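Cellulosomal-scaffolding protein A (PDB 4B9F) probably binds crystalline cellulose through its family 3a carbohydrate-binding module, tethering the cellulosome and its enzymes to their substrate. Local coordinates at residues S83-N86 and N87-T90. Sequence-based numbering, arbitrary orientation. Where two conformers were deposited one is given.
Sequences SSTN and NADT
Thr-85 and Ala-88 face each other at the end of a tight beta hairpin, where a type I turn with Asn-86 and Asn-87 at its two corners carries strand 74-85 into strand 88-96. It is a worked example of how a threonine in the first position of a turn can serve it with both backbone and side chain. The firm backbone bond runs from Thr-85 N to Ala-88 O (2.8 Å, N-H...O angle 156°). The return bond that spans the turn, from Ala-88 N to Thr-85 O, is long at 3.4 Å and weak.

Side-chain polarity supplements this backbone frame. With a chi1 of 72°, Thr-85 OG1 lies between its own backbone N and carbonyl carbon, which swings the hydroxyl over the inside of the turn. There it accepts a weak bond from Asn-87 N (3.3 Å) and gives another weak one to Ala-88 O.

Van der Waals contacts are modest. The Ala-88 methyl carbon, CB, comes within 3.4 Å of Thr-85 OG1 and also touches Tyr-42 on strand 37-43. The methylenes of the next pair meet at 3.6 Å, Ser-84 CB to Asp-89 CB.

Beyond the turn, Asp-89 and Thr-90 form a classic beta bulge opposite Tyr-43, close to the calcium site that includes Thr-44. The side chain of Asp-89 lies about 7 Å from the calcium ion. Asp-89 OD1 accepts bonds from Val-45 N and, 2.7 Å away on the anti side and 23° out of the carboxylate plane, from Thr-90 OG1.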
loop_
_atom_site.group_PDB
_atom_site.type_symbol
_atom_site.label_atom_id
_atom_site.label_comp_id
_atom_site.label_asym_id
_atom_site.label_seq_id
_atom_site.Cartn_x
_atom_site.Cartn_y
_atom_site.Cartn_z
ATOM N N SER A 83 9.989 -0.265 -18.069
ATOM C CA SER A 83 9.359 -1.151 -19.035
ATOM C C SER A 83 7.958 -1.493 -18.533
ATOM O O SER A 83 7.780 -2.322 -17.640
ATOM C CB SER A 83 10.188 -2.414 -19.250
ATOM O OG SER A 83 9.603 -3.202 -20.273
ATOM N N SER A 84 6.958 -0.828 -19.089
ATOM C CA SER A 84 5.600 -1.017 -18.600
ATOM C C SER A 84 4.959 -2.275 -19.155
ATOM O O SER A 84 5.328 -2.773 -20.223
ATOM C CB SER A 84 4.732 0.181 -18.962
ATOM O OG SER A 84 4.676 0.330 -20.369
ATOM N N THR A 85 3.977 -2.769 -18.414
ATOM C CA THR A 85 3.109 -3.831 -18.891
ATOM C C THR A 85 1.743 -3.225 -19.200
ATOM O O THR A 85 1.521 -2.036 -18.968
ATOM C CB THR A 85 2.923 -4.906 -17.829
ATOM O OG1 THR A 85 2.097 -4.388 -16.778
ATOM C CG2 THR A 85 4.270 -5.335 -17.260
ATOM N N ASN A 86 0.828 -4.042 -19.716
ATOM C CA ASN A 86 -0.503 -3.561 -20.081
ATOM C C ASN A 86 -1.279 -3.002 -18.899
ATOM O O ASN A 86 -2.168 -2.162 -19.070
ATOM C CB ASN A 86 -1.326 -4.668 -20.742
ATOM C CG ASN A 86 -0.873 -4.967 -22.159
ATOM O OD1 ASN A 86 -0.232 -4.138 -22.806
ATOM N ND2 ASN A 86 -1.215 -6.152 -22.651
ATOM N N ASN A 87 -0.934 -3.460 -17.700
ATOM C CA ASN A 87 -1.657 -3.065 -16.500
ATOM C C ASN A 87 -0.777 -2.434 -15.425
ATOM O O ASN A 87 -1.222 -2.214 -14.306
ATOM C CB ASN A 87 -2.428 -4.256 -15.920
ATOM C CG ASN A 87 -3.487 -4.781 -16.866
ATOM O OD1 ASN A 87 -4.607 -4.275 -16.900
ATOM N ND2 ASN A 87 -3.143 -5.807 -17.633
ATOM N N ALA A 88 0.469 -2.125 -15.761
ATOM C CA ALA A 88 1.353 -1.488 -14.794
ATOM C C ALA A 88 2.401 -0.632 -15.472
ATOM O O ALA A 88 3.244 -1.149 -16.214
ATOM C CB ALA A 88 2.022 -2.541 -13.889
ATOM N N ASP A 89 2.366 0.673 -15.214
ATOM C CA ASP A 89 3.455 1.549 -15.637
ATOM C C ASP A 89 4.050 2.353 -14.494
ATOM O O ASP A 89 5.059 3.033 -14.675
ATOM C CB ASP A 89 3.068 2.474 -16.813
ATOM C CG ASP A 89 1.851 3.353 -16.534
ATOM O OD1 ASP A 89 1.664 3.857 -15.405
ATOM O OD2 ASP A 89 1.082 3.559 -17.486
ATOM N N THR A 90 3.432 2.248 -13.319
ATOM C CA THR A 90 3.814 3.021 -12.151
ATOM C C THR A 90 3.527 2.176 -10.929
ATOM O O THR A 90 2.626 1.336 -10.955
ATOM C CB THR A 90 2.941 4.310 -12.063
ATOM O OG1 THR A 90 2.997 5.021 -13.308
ATOM C CG2 THR A 90 3.398 5.233 -10.933
#